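Local structure of leucine aminopeptidase (Parabacteroides distasonis, 3TC8) at residues D104-S109 and G162-V167; T78-R83 and F156-Y161; S56-F61 and A134-A139. The protein is a zinc-dependent exopeptidase of the M28 family, probably acting as an aminopeptidase, although a glutaminyl-peptide cyclotransferase activity is also possible. All coordinates share one frame; numbering follows the deposited sequence. Where two conformers were deposited one is given.

How the contacts relate
Contacts 1 and 2 belong to one continuous zone beside the zinc site, their centres about 12 Å apart. They share the chain leaving strand 150-156: residues 156-161 supply the zinc ligand D160, and the next six, 162-167, meet 104-109. R106 NH1 of contact 1 probably donates to D160 O of contact 2, and D160 N probably to D104 OD2, both at 2.9 Å. D127 and H281 complete the protein ligands of the zinc ion. Contact 3 is a helix-helix contact away from this site; its centre lies about 28 Å from that of contact 1 and about 21 Å from that of contact 2, with nearest atoms about 7 Å from contact 2.

Contact 1: residues D104-S109 and G162-V167; sequences DSRPYS and GTPEFV
R106 and Y108 meet G162, P164 and F166 where two loops of the M28 peptidase fold come together beside the zinc site, one following strand 96-102 and the other strand 150-156. The guanidinium of R106 takes G162 O end-on with both terminal nitrogens, NH1 at 2.9 Å and NH2 at 3.0 Å. The oxygen lies almost in the guanidinium plane, whereas both donors reach it from the same face of its own carbonyl plane, NH2 from well above. With CG anti to the backbone N (chi1 -176°) and a bend at chi2, the arginine stretches across to the second loop. Y108 turns its CD2 edge to one face of the R106 guanidinium, CD2 3.6 Å above the plane and over its centre. The tyrosine ring receives P164 and F166 over one face. The F166 edge points at this face in a T-shaped pair, centroids 5.4 Å apart and planes at 84°, while P164 CG makes a CH-pi contact 4.2 Å from the ring centroid. P107 CG lies over the opposite face, so the ring is held between P107 and the P164-F166 side.

Residues outside the segments position these groups. D110 forms a salt bridge with R106 NE, D160 O accepts from NH1, and Y75 OH hydrogen-bonds to Y108 OH. An alanine in place of R106 would strip G162 O of both donors and is likely to leave D110 without its charged mate and the two loops less firmly joined. The type I turn from P164 to V167 is closed by V167 N donating to P164 O at 3.0 Å.

Contact 2: residues T78-R83 and F156-Y161; sequences TKLEAR and FDAEDY
L80 on Y161 and the backbone of R83 on the carboxylate of D157 make this a buried contact of mixed character, in which the start of strand 79-89 in the mixed sheet meets the loop that leaves strand 150-156 and carries the zinc ligand D160. At the polar end, R83 N donates to D157 OD2 at 2.7 Å with an N-H...O angle of 155°, D157 OD2 accepting through its anti lone pair. CG of D157 stands anti to its backbone N (chi1 -158°), which swings the carboxylate toward the strand, and OD2 also comes within 3.1 Å of A82 CA. The other oxygen, OD1, accepts from H47 NE2 and weakly from A158 N, so both ends of the carboxylate are held and its rotation is limited.

The apolar end is built round the two methyl groups of L80. CD2 sits over a face of the Y161 ring in a CH-pi contact, 4.0 Å from the centroid and offset toward the CE2-CZ side. L80 CD1 lies 4.0 Å from A158 CB and equally far from Y161 CD2. Farther along, a water at the ring edge links Y161 OH, at 2.7 Å, to T78 OG1, to which it donates; D76 OD1 is a further partner of the threonine hydroxyl.

L177 of helix 177-184 packs against both L80 and A158. On the sheet side, L80 and A82 form backbone hydrogen bonds with L72 and A70 of strand 64-73, and F156, the last residue of strand 150-156, pairs with A101 and W103.

Contact 3: residues S56-F61 and A134-A139; sequences SELKRF and ALLEIA
E57 and L58 of helix 45-60, and F61 three residues on from L58, pack against L136 and A139 of helix 125-144, the two helical segments running nearly in the same direction at 20°, with their axes 10.1 Å apart at closest approach. The F61 ring meets A139 CB and L136 O obliquely. Its CD2-CE2 side does the touching: CD2 is 3.6 Å from A139 CB, and CE2 approaches L136 O to 3.3 Å and L136 CD2 to 4.0 Å. CG of F61 is anti to its carbonyl carbon (chi1 -56°), which brings the ring back over helix 45-60, where E57 O lies 3.2 Å above the ring plane and over its centre.

L136 reaches across through one branch. Its CD2 methyl meets F61 CE2, L58 CD2 and, in one of the two E57 conformers, E57 CG at 4.0 Å; the leucine side chain runs at about a right angle to those of E57 and L58. E57 OE1 hydrogen-bonds to Y30 OH. L58 likewise uses a single methyl, CD2, which lies 3.9 Å from A139 CB. The small alanine thus receives both the aromatic ring and the leucine tip, at the level where the backbones come nearest, F61 and A139.

Both helices lie on the central sheet: F155 of strand 150-156 touches L58 and L136, and I153 touches A139. Y30 of helix 24-36 adds contacts to F61 and L136. No hydrogen bond joins the two segments, so the helices are held together here by van der Waals packing of leucine and alanine methyls and an aromatic ring.

Contact 1: residues D104-S109 and G162-V167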
ATOM      1  N   ASP A 104       7.139   4.433   1.999  1.00  7.51           N
ATOM      2  CA  ASP A 104       7.827   5.178   3.034  1.00  7.98           C
ATOM      3  C   ASP A 104       7.449   4.703   4.420  1.00  8.19           C
ATOM      4  O   ASP A 104       6.383   4.096   4.637  1.00  9.67           O
ATOM      5  CB  ASP A 104       7.538   6.673   2.900  1.00  7.80           C
ATOM      6  CG  ASP A 104       6.065   7.020   3.072  1.00  8.39           C
ATOM      7  OD1 ASP A 104       5.220   6.391   2.404  1.00  8.82           O
ATOM      8  OD2 ASP A 104       5.782   7.951   3.873  1.00  9.36           O
ATOM      9  N   SER A 105       8.322   5.046   5.365  1.00  8.08           N
ATOM     10  CA  SER A 105       8.063   4.848   6.789  1.00  8.78           C
ATOM     11  C   SER A 105       7.913   6.196   7.473  1.00  8.37           C
ATOM     12  O   SER A 105       8.635   7.148   7.205  1.00  9.26           O
ATOM     13  CB  SER A 105       9.304   4.151   7.442  1.00  9.60           C
ATOM     14  OG  SER A 105       9.642   2.953   6.803  1.00  9.63           O
ATOM     15  N   ARG A 106       6.995   6.260   8.423  1.00  8.62           N
ATOM     16  CA  ARG A 106       6.763   7.482   9.176  1.00  8.39           C
ATOM     17  C   ARG A 106       8.006   7.863   9.987  1.00  8.72           C
ATOM     18  O   ARG A 106       8.558   7.026  10.690  1.00  9.38           O
ATOM     19  CB  ARG A 106       5.548   7.285  10.076  1.00  8.36           C
ATOM     20  CG  ARG A 106       5.122   8.524  10.874  1.00  8.14           C
ATOM     21  CD  ARG A 106       3.633   8.543  11.077  1.00  8.65           C
ATOM     22  NE  ARG A 106       3.145   9.662  11.886  1.00  8.68           N
ATOM     23  CZ  ARG A 106       2.943  10.871  11.394  1.00  8.52           C
ATOM     24  NH1 ARG A 106       3.315  11.191  10.182  1.00  9.05           N
ATOM     25  NH2 ARG A 106       2.459  11.846  12.161  1.00  9.84           N
ATOM     26  N   PRO A 107       8.324   9.150  10.041  1.00  9.25           N
ATOM     27  CA  PRO A 107       9.492   9.608  10.821  1.00  9.20           C
ATOM     28  C   PRO A 107       9.247   9.769  12.323  1.00  9.09           C
ATOM     29  O   PRO A 107      10.156  10.146  13.041  1.00 10.55           O
ATOM     30  CB  PRO A 107       9.837  10.934  10.181  1.00  9.95           C
ATOM     31  CG  PRO A 107       8.530  11.451   9.671  1.00 10.63           C
ATOM     32  CD  PRO A 107       7.876  10.217   9.117  1.00  9.61           C
ATOM     33  N   TYR A 108       8.027   9.513  12.724  1.00  8.83           N
ATOM     34  CA  TYR A 108       7.551   9.696  14.076  1.00  9.23           C
ATOM     35  C   TYR A 108       6.854   8.433  14.561  1.00  9.67           C
ATOM     36  O   TYR A 108       6.396   7.618  13.764  1.00 10.86           O
ATOM     37  CB  TYR A 108       6.538  10.850  14.174  1.00  9.74           C
ATOM     38  CG  TYR A 108       6.914  12.104  13.448  1.00  9.72           C
ATOM     39  CD1 TYR A 108       8.104  12.766  13.697  1.00 11.31           C
ATOM     40  CD2 TYR A 108       6.101  12.608  12.450  1.00 10.70           C
ATOM     41  CE1 TYR A 108       8.432  13.916  13.012  1.00 12.89           C
ATOM     42  CE2 TYR A 108       6.430  13.763  11.721  1.00 12.84           C
ATOM     43  CZ  TYR A 108       7.608  14.387  12.011  1.00 12.82           C
ATOM     44  OH  TYR A 108       7.913  15.540  11.328  1.00 16.65           O
ATOM     45  N   SER A 109       6.802   8.270  15.859  1.00  8.76           N
ATOM     46  CA  SER A 109       5.992   7.242  16.528  1.00  9.66           C
ATOM     47  C   SER A 109       5.014   7.949  17.459  1.00  9.21           C
ATOM     48  O   SER A 109       5.060   7.808  18.669  1.00  9.73           O
ATOM     49  CB  SER A 109       6.870   6.246  17.256  1.00 10.19           C
ATOM     50  OG  SER A 109       7.807   5.666  16.372  1.00 10.13           O
ATOM     51  N   GLY A 162       2.535  13.013   7.452  1.00  8.76           N
ATOM     52  CA  GLY A 162       1.543  14.005   7.821  1.00  9.13           C
ATOM     53  C   GLY A 162       1.735  14.519   9.227  1.00  9.35           C
ATOM     54  O   GLY A 162       2.514  13.987  10.027  1.00  9.65           O
ATOM     55  N   THR A 163       1.020  15.591   9.532  1.00  9.23           N
ATOM     56  CA  THR A 163       1.134  16.295  10.807  1.00  9.46           C
ATOM     57  C   THR A 163       1.055  15.309  11.964  1.00  9.57           C
ATOM     58  O   THR A 163       0.067  14.566  12.079  1.00 10.07           O
ATOM     59  CB  THR A 163      -0.003  17.316  10.960  1.00  9.52           C
ATOM     60  OG1 THR A 163       0.014  18.182   9.820  1.00 10.35           O
ATOM     61  CG2 THR A 163       0.153  18.113  12.258  1.00 11.67           C
ATOM     62  N   PRO A 164       2.028  15.340  12.895  1.00  9.38           N
ATOM     63  CA  PRO A 164       1.958  14.422  14.033  1.00  9.34           C
ATOM     64  C   PRO A 164       1.100  14.962  15.176  1.00  9.54           C
ATOM     65  O   PRO A 164       0.806  16.164  15.268  1.00 10.02           O
ATOM     66  CB  PRO A 164       3.416  14.288  14.448  1.00 10.39           C
ATOM     67  CG  PRO A 164       4.016  15.572  14.062  1.00 11.16           C
ATOM     68  CD  PRO A 164       3.332  16.008  12.811  1.00  9.54           C
ATOM     69  N   GLU A 165       0.774  14.071  16.087  1.00  9.89           N
ATOM     70  CA  GLU A 165      -0.090  14.398  17.205  1.00 11.07           C
ATOM     71  C   GLU A 165       0.438  15.531  18.056  1.00 11.99           C
ATOM     72  O   GLU A 165      -0.342  16.266  18.631  1.00 14.16           O
ATOM     73  CB  GLU A 165      -0.300  13.176  18.088  1.00 12.58           C
ATOM     74  CG  GLU A 165      -1.048  12.044  17.404  1.00 13.61           C
ATOM     75  CD  GLU A 165      -2.479  12.421  17.045  1.00 18.16           C
ATOM     76  OE1 GLU A 165      -3.276  12.490  17.963  1.00 24.23           O
ATOM     77  OE2 GLU A 165      -2.774  12.663  15.851  1.00 19.58           O
ATOM     78  N   PHE A 166       1.767  15.692  18.117  1.00 11.77           N
ATOM     79  CA  PHE A 166       2.375  16.706  18.980  1.00 11.74           C
ATOM     80  C   PHE A 166       2.512  18.056  18.311  1.00 12.66           C
ATOM     81  O   PHE A 166       3.021  18.989  18.951  1.00 15.13           O
ATOM     82  CB  PHE A 166       3.739  16.175  19.510  1.00 12.70           C
ATOM     83  CG  PHE A 166       4.707  15.751  18.435  1.00 12.37           C
ATOM     84  CD1 PHE A 166       5.461  16.661  17.741  1.00 13.72           C
ATOM     85  CD2 PHE A 166       4.896  14.417  18.148  1.00 11.94           C
ATOM     86  CE1 PHE A 166       6.355  16.269  16.773  1.00 13.47           C
ATOM     87  CE2 PHE A 166       5.795  13.998  17.173  1.00 13.07           C
ATOM     88  CZ  PHE A 166       6.537  14.920  16.473  1.00 13.33           C
ATOM     89  N   VAL A 167       2.059  18.211  17.071  1.00 11.70           N
ATOM     90  CA  VAL A 167       2.042  19.503  16.396  1.00 11.46           C
ATOM     91  C   VAL A 167       0.622  20.027  16.357  1.00 11.10           C
ATOM     92  O   VAL A 167      -0.289  19.362  15.901  1.00 12.54           O
ATOM     93  CB  VAL A 167       2.613  19.362  14.955  1.00 11.27           C
ATOM     94  CG1 VAL A 167       2.317  20.570  14.062  1.00 13.07           C
ATOM     95  CG2 VAL A 167       4.134  19.101  15.003  1.00 12.78           C
TER

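Contact 2: residues T78-R83 and F156-Y161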
ATOM      1  N   THR A  78       9.558  20.853   5.306  1.00 15.20           N
ATOM      2  CA  THR A  78      10.695  20.027   4.852  1.00 15.51           C
ATOM      3  C   THR A  78      10.461  19.671   3.373  1.00 14.77           C
ATOM      4  O   THR A  78       9.374  19.215   2.996  1.00 14.48           O
ATOM      5  CB  THR A  78      10.815  18.711   5.678  1.00 16.69           C
ATOM      6  OG1 THR A  78      10.887  19.050   7.059  1.00 18.41           O
ATOM      7  CG2 THR A  78      12.080  17.898   5.309  1.00 18.26           C
ATOM      8  N   LYS A  79      11.498  19.826   2.572  1.00 13.71           N
ATOM      9  CA  LYS A  79      11.481  19.418   1.206  1.00 13.10           C
ATOM     10  C   LYS A  79      11.878  17.939   1.185  1.00 12.85           C
ATOM     11  O   LYS A  79      12.994  17.561   1.600  1.00 16.37           O
ATOM     12  CB  LYS A  79      12.447  20.289   0.422  1.00 14.26           C
ATOM     13  CG  LYS A  79      12.025  21.785   0.387  1.00 16.18           C
ATOM     14  CD  LYS A  79      10.720  22.009  -0.301  1.00 17.33           C
ATOM     15  CE  LYS A  79      10.279  23.459  -0.186  1.00 20.94           C
ATOM     16  NZ  LYS A  79       8.997  23.681  -0.904  1.00 23.85           N
ATOM     17  N   LEU A  80      10.993  17.109   0.684  1.00 11.76           N
ATOM     18  CA  LEU A  80      11.180  15.659   0.614  1.00 11.19           C
ATOM     19  C   LEU A  80      11.578  15.255  -0.777  1.00 11.53           C
ATOM     20  O   LEU A  80      10.889  15.574  -1.758  1.00 11.79           O
ATOM     21  CB  LEU A  80       9.884  14.945   0.989  1.00 11.13           C
ATOM     22  CG  LEU A  80       9.274  15.304   2.334  1.00 12.61           C
ATOM     23  CD1 LEU A  80       7.979  14.499   2.562  1.00 13.60           C
ATOM     24  CD2 LEU A  80      10.277  15.137   3.487  1.00 14.17           C
ATOM     25  N   GLU A  81      12.691  14.525  -0.866  1.00 11.50           N
ATOM     26  CA  GLU A  81      13.185  13.953  -2.117  0.50 11.61           C
ATOM     27  C   GLU A  81      12.410  12.668  -2.377  1.00 11.11           C
ATOM     28  O   GLU A  81      12.837  11.568  -1.985  1.00 11.95           O
ATOM     29  CB  GLU A  81      14.686  13.682  -1.957  0.50 12.51           C
ATOM     30  CG  GLU A  81      15.432  14.961  -1.633  0.50 13.59           C
ATOM     31  CD  GLU A  81      16.922  14.796  -1.427  0.50 17.66           C
ATOM     32  OE1 GLU A  81      17.323  13.774  -0.769  0.50 17.62           O
ATOM     33  OE2 GLU A  81      17.665  15.759  -1.875  0.50 19.06           O
ATOM     34  N   ALA A  82      11.217  12.804  -2.931  1.00 10.72           N
ATOM     35  CA  ALA A  82      10.267  11.703  -3.075  1.00 10.07           C
ATOM     36  C   ALA A  82      10.486  10.957  -4.386  1.00  9.63           C
ATOM     37  O   ALA A  82      10.966  11.514  -5.389  1.00 10.87           O
ATOM     38  CB  ALA A  82       8.853  12.245  -2.997  1.00 11.84           C
ATOM     39  N   ARG A  83      10.102   9.688  -4.367  1.00  8.92           N
ATOM     40  CA  ARG A  83      10.246   8.817  -5.514  1.00  9.15           C
ATOM     41  C   ARG A  83       9.093   7.820  -5.518  1.00  8.73           C
ATOM     42  O   ARG A  83       9.031   6.915  -4.694  1.00  9.05           O
ATOM     43  CB  ARG A  83      11.591   8.090  -5.461  1.00  9.90           C
ATOM     44  CG  ARG A  83      11.753   7.084  -6.551  1.00 11.49           C
ATOM     45  CD  ARG A  83      13.131   6.572  -6.800  1.00 14.03           C
ATOM     46  NE  ARG A  83      13.813   6.164  -5.560  1.00 12.35           N
ATOM     47  CZ  ARG A  83      14.912   5.415  -5.512  1.00 11.83           C
ATOM     48  NH1 ARG A  83      15.279   4.703  -6.551  1.00 12.28           N
ATOM     49  NH2 ARG A  83      15.565   5.331  -4.388  1.00 11.68           N
ATOM     50  N   PHE A 156       3.860   4.232  -3.831  1.00  7.43           N
ATOM     51  CA  PHE A 156       3.777   5.680  -3.603  1.00  7.51           C
ATOM     52  C   PHE A 156       4.608   6.073  -2.382  1.00  7.16           C
ATOM     53  O   PHE A 156       4.611   5.412  -1.368  1.00  7.40           O
ATOM     54  CB  PHE A 156       2.321   6.100  -3.409  1.00  8.07           C
ATOM     55  CG  PHE A 156       1.514   6.069  -4.669  1.00  7.95           C
ATOM     56  CD1 PHE A 156       1.744   6.960  -5.678  1.00  8.08           C
ATOM     57  CD2 PHE A 156       0.456   5.172  -4.826  1.00  8.24           C
ATOM     58  CE1 PHE A 156       0.992   6.961  -6.814  1.00  8.87           C
ATOM     59  CE2 PHE A 156      -0.297   5.193  -5.997  1.00  8.66           C
ATOM     60  CZ  PHE A 156      -0.055   6.105  -6.966  1.00  8.83           C
ATOM     61  N   ASP A 157       5.290   7.191  -2.541  1.00  7.91           N
ATOM     62  CA  ASP A 157       6.143   7.731  -1.499  1.00  8.11           C
ATOM     63  C   ASP A 157       5.454   8.784  -0.686  1.00  8.00           C
ATOM     64  O   ASP A 157       4.369   9.285  -1.021  1.00  8.77           O
ATOM     65  CB  ASP A 157       7.412   8.343  -2.145  1.00  8.59           C
ATOM     66  CG  ASP A 157       8.604   8.466  -1.238  1.00  8.43           C
ATOM     67  OD1 ASP A 157       8.561   8.038  -0.060  1.00  8.72           O
ATOM     68  OD2 ASP A 157       9.645   8.914  -1.770  1.00  9.74           O
ATOM     69  N   ALA A 158       6.047   9.068   0.457  1.00  8.86           N
ATOM     70  CA  ALA A 158       5.683  10.218   1.273  1.00  8.75           C
ATOM     71  C   ALA A 158       4.198  10.185   1.642  1.00  8.80           C
ATOM     72  O   ALA A 158       3.556  11.241   1.735  1.00  9.48           O
ATOM     73  CB  ALA A 158       6.091  11.500   0.610  1.00 10.48           C
ATOM     74  N   GLU A 159       3.673   9.009   1.961  1.00  9.22           N
ATOM     75  CA  GLU A 159       2.320   8.891   2.416  1.00  8.78           C
ATOM     76  C   GLU A 159       2.160   9.233   3.891  1.00  8.17           C
ATOM     77  O   GLU A 159       1.095   9.688   4.286  1.00  9.02           O
ATOM     78  CB  GLU A 159       1.798   7.471   2.147  1.00  9.80           C
ATOM     79  CG  GLU A 159       0.360   7.209   2.609  1.00 11.89           C
ATOM     80  CD  GLU A 159       0.137   6.900   4.068  1.00 15.67           C
ATOM     81  OE1 GLU A 159       1.093   6.386   4.700  1.00 15.83           O
ATOM     82  OE2 GLU A 159      -1.013   7.182   4.566  1.00 22.78           O
ATOM     83  N   ASP A 160       3.203   8.922   4.663  1.00  8.14           N
ATOM     84  CA  ASP A 160       3.052   8.825   6.127  1.00  8.40           C
ATOM     85  C   ASP A 160       3.904   9.885   6.861  1.00  8.44           C
ATOM     86  O   ASP A 160       4.347   9.634   7.982  1.00  9.16           O
ATOM     87  CB  ASP A 160       3.379   7.417   6.614  1.00  9.27           C
ATOM     88  CG  ASP A 160       2.452   6.940   7.688  1.00 10.67           C
ATOM     89  OD1 ASP A 160       1.450   7.596   7.998  1.00 15.17           O
ATOM     90  OD2 ASP A 160       2.685   5.882   8.224  1.00 12.98           O
ATOM     91  N   TYR A 161       4.006  11.058   6.260  1.00  8.49           N
ATOM     92  CA  TYR A 161       4.754  12.210   6.789  1.00  9.20           C
ATOM     93  C   TYR A 161       3.777  13.344   7.148  1.00  8.89           C
ATOM     94  O   TYR A 161       4.161  14.507   7.197  1.00 10.35           O
ATOM     95  CB  TYR A 161       5.824  12.661   5.767  1.00  9.61           C
ATOM     96  CG  TYR A 161       7.141  13.176   6.320  1.00  9.95           C
ATOM     97  CD1 TYR A 161       7.245  14.377   7.050  1.00 10.82           C
ATOM     98  CD2 TYR A 161       8.326  12.507   6.044  1.00 10.41           C
ATOM     99  CE1 TYR A 161       8.476  14.824   7.461  1.00 12.35           C
ATOM    100  CE2 TYR A 161       9.565  12.987   6.427  1.00 11.29           C
ATOM    101  CZ  TYR A 161       9.613  14.163   7.144  1.00 12.25           C
ATOM    102  OH  TYR A 161      10.861  14.639   7.524  1.00 15.19           O
TER
HETATM  103  O   HOH W   1      10.995  16.908   8.971  1.00 22.90           O

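Contact 3: residues S56-F61 and A134-A139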
ATOM      1  N   SER A  56      14.639  -2.328  -8.717  1.00  9.43           N
ATOM      2  CA  SER A  56      15.321  -3.460  -9.333  1.00  9.42           C
ATOM      3  C   SER A  56      14.520  -4.752  -9.258  1.00  9.26           C
ATOM      4  O   SER A  56      14.612  -5.573 -10.179  1.00  9.52           O
ATOM      5  CB  SER A  56      16.759  -3.607  -8.828  1.00 11.33           C
ATOM      6  OG  SER A  56      16.796  -4.007  -7.523  1.00 12.58           O
ATOM      7  N   GLU A  57      13.768  -4.933  -8.195  1.00  9.22           N
ATOM      8  CA  GLU A  57      12.992  -6.101  -8.055  0.50  9.93           C
ATOM      9  C   GLU A  57      11.844  -6.105  -9.152  1.00  9.70           C
ATOM     10  O   GLU A  57      11.644  -7.081  -9.878  1.00 10.49           O
ATOM     11  CB  GLU A  57      12.562  -6.188  -6.573  0.50  9.73           C
ATOM     12  CG  GLU A  57      12.125  -7.556  -6.225  0.50  8.49           C
ATOM     13  CD  GLU A  57      13.277  -8.604  -6.084  0.50  9.02           C
ATOM     14  OE1 GLU A  57      12.961  -9.821  -6.133  0.50 10.79           O
ATOM     15  OE2 GLU A  57      14.481  -8.226  -5.941  0.50  9.81           O
ATOM     16  N   LEU A  58      11.167  -4.949  -9.334  1.00  9.67           N
ATOM     17  CA  LEU A  58      10.144  -4.878 -10.376  1.00  9.45           C
ATOM     18  C   LEU A  58      10.751  -5.103 -11.764  1.00  9.66           C
ATOM     19  O   LEU A  58      10.163  -5.761 -12.611  1.00 10.61           O
ATOM     20  CB  LEU A  58       9.392  -3.537 -10.315  1.00  9.56           C
ATOM     21  CG  LEU A  58       8.498  -3.339  -9.103  1.00  9.71           C
ATOM     22  CD1 LEU A  58       8.016  -1.878  -9.132  1.00 11.48           C
ATOM     23  CD2 LEU A  58       7.341  -4.314  -9.045  1.00 11.49           C
ATOM     24  N   LYS A  59      11.943  -4.585 -12.005  1.00  9.44           N
ATOM     25  CA  LYS A  59      12.541  -4.784 -13.288  0.50  9.93           C
ATOM     26  C   LYS A  59      12.858  -6.257 -13.537  1.00  9.58           C
ATOM     27  O   LYS A  59      12.690  -6.757 -14.647  1.00 10.33           O
ATOM     28  CB  LYS A  59      13.783  -3.914 -13.362  0.50 10.42           C
ATOM     29  CG  LYS A  59      14.368  -3.859 -14.743  0.50 14.29           C
ATOM     30  CD  LYS A  59      15.364  -2.737 -14.923  0.50 17.90           C
ATOM     31  CE  LYS A  59      16.127  -2.732 -16.274  0.50 21.20           C
ATOM     32  NZ  LYS A  59      16.862  -1.444 -16.513  0.50 22.70           N
ATOM     33  N   ARG A  60      13.319  -6.949 -12.493  1.00  9.29           N
ATOM     34  CA  ARG A  60      13.654  -8.365 -12.670  0.60  9.55           C
ATOM     35  C   ARG A  60      12.421  -9.181 -13.012  1.00 10.16           C
ATOM     36  O   ARG A  60      12.521 -10.157 -13.763  1.00 11.23           O
ATOM     37  CB  ARG A  60      14.269  -8.895 -11.373  0.60 10.39           C
ATOM     38  CG  ARG A  60      14.215 -10.390 -11.155  0.60 11.99           C
ATOM     39  CD  ARG A  60      14.828 -10.730  -9.791  0.60 10.87           C
ATOM     40  NE  ARG A  60      16.213 -10.209  -9.658  0.60 10.33           N
ATOM     41  CZ  ARG A  60      16.634  -9.370  -8.720  0.60  8.87           C
ATOM     42  NH1 ARG A  60      15.855  -8.988  -7.729  0.60 11.20           N
ATOM     43  NH2 ARG A  60      17.869  -8.932  -8.773  0.60  8.22           N
ATOM     44  N   PHE A  61      11.251  -8.791 -12.557  1.00  9.67           N
ATOM     45  CA  PHE A  61      10.021  -9.483 -12.903  1.00 10.26           C
ATOM     46  C   PHE A  61       9.599  -9.254 -14.347  1.00 10.63           C
ATOM     47  O   PHE A  61       8.679  -9.897 -14.824  1.00 12.02           O
ATOM     48  CB  PHE A  61       8.879  -9.034 -11.990  1.00 10.23           C
ATOM     49  CG  PHE A  61       9.125  -9.186 -10.516  1.00  9.89           C
ATOM     50  CD1 PHE A  61      10.006 -10.133  -9.975  1.00 10.48           C
ATOM     51  CD2 PHE A  61       8.514  -8.319  -9.630  1.00 10.25           C
ATOM     52  CE1 PHE A  61      10.181 -10.231  -8.601  1.00 10.80           C
ATOM     53  CE2 PHE A  61       8.681  -8.427  -8.268  1.00 10.87           C
ATOM     54  CZ  PHE A  61       9.530  -9.368  -7.757  1.00 10.88           C
ATOM     55  N   ALA A 134       3.505  -7.704  -0.273  1.00  7.63           N
ATOM     56  CA  ALA A 134       2.444  -8.433  -0.944  1.00  7.82           C
ATOM     57  C   ALA A 134       2.448  -8.116  -2.436  1.00  7.18           C
ATOM     58  O   ALA A 134       2.323  -9.013  -3.285  1.00  7.61           O
ATOM     59  CB  ALA A 134       1.107  -8.194  -0.324  1.00  8.58           C
ATOM     60  N   LEU A 135       2.568  -6.835  -2.787  1.00  7.22           N
ATOM     61  CA  LEU A 135       2.595  -6.452  -4.188  1.00  7.46           C
ATOM     62  C   LEU A 135       3.828  -6.954  -4.914  1.00  7.56           C
ATOM     63  O   LEU A 135       3.733  -7.294  -6.101  1.00  7.66           O
ATOM     64  CB  LEU A 135       2.476  -4.945  -4.359  1.00  7.77           C
ATOM     65  CG  LEU A 135       1.100  -4.356  -4.057  1.00  8.29           C
ATOM     66  CD1 LEU A 135       1.062  -2.858  -4.309  1.00 11.03           C
ATOM     67  CD2 LEU A 135      -0.045  -5.033  -4.825  1.00 10.70           C
ATOM     68  N   LEU A 136       4.989  -7.024  -4.275  1.00  7.13           N
ATOM     69  CA  LEU A 136       6.142  -7.603  -4.893  1.00  7.85           C
ATOM     70  C   LEU A 136       5.907  -9.060  -5.231  1.00  7.16           C
ATOM     71  O   LEU A 136       6.279  -9.500  -6.317  1.00  7.84           O
ATOM     72  CB  LEU A 136       7.418  -7.462  -4.043  1.00  8.18           C
ATOM     73  CG  LEU A 136       8.010  -6.045  -3.973  1.00  8.89           C
ATOM     74  CD1 LEU A 136       9.062  -6.022  -2.852  1.00 10.34           C
ATOM     75  CD2 LEU A 136       8.671  -5.655  -5.320  1.00  9.47           C
ATOM     76  N   GLU A 137       5.310  -9.814  -4.326  1.00  7.11           N
ATOM     77  CA  GLU A 137       5.035 -11.213  -4.612  1.00  8.02           C
ATOM     78  C   GLU A 137       3.992 -11.375  -5.712  1.00  7.76           C
ATOM     79  O   GLU A 137       4.119 -12.229  -6.597  1.00  8.43           O
ATOM     80  CB  GLU A 137       4.652 -11.927  -3.337  1.00  8.49           C
ATOM     81  CG  GLU A 137       4.207 -13.365  -3.527  1.00  8.92           C
ATOM     82  CD  GLU A 137       5.219 -14.266  -4.216  1.00  9.10           C
ATOM     83  OE1 GLU A 137       6.428 -13.930  -4.259  1.00  9.54           O
ATOM     84  OE2 GLU A 137       4.821 -15.384  -4.670  1.00 10.41           O
ATOM     85  N   ILE A 138       2.963 -10.526  -5.720  1.00  8.19           N
ATOM     86  CA  ILE A 138       1.974 -10.493  -6.798  1.00  8.28           C
ATOM     87  C   ILE A 138       2.656 -10.205  -8.128  1.00  8.23           C
ATOM     88  O   ILE A 138       2.445 -10.884  -9.126  1.00  8.49           O
ATOM     89  CB  ILE A 138       0.856  -9.494  -6.471  1.00  8.05           C
ATOM     90  CG1 ILE A 138      -0.048 -10.047  -5.374  1.00  8.98           C
ATOM     91  CG2 ILE A 138       0.039  -9.109  -7.733  1.00  9.24           C
ATOM     92  CD1 ILE A 138      -0.852  -9.024  -4.655  1.00 10.16           C
ATOM     93  N   ALA A 139       3.551  -9.204  -8.139  1.00  8.46           N
ATOM     94  CA  ALA A 139       4.244  -8.827  -9.333  1.00  8.51           C
ATOM     95  C   ALA A 139       5.181  -9.949  -9.817  1.00  8.13           C
ATOM     96  O   ALA A 139       5.336 -10.173 -11.023  1.00  8.44           O
ATOM     97  CB  ALA A 139       5.039  -7.517  -9.062  1.00  9.09           C
TER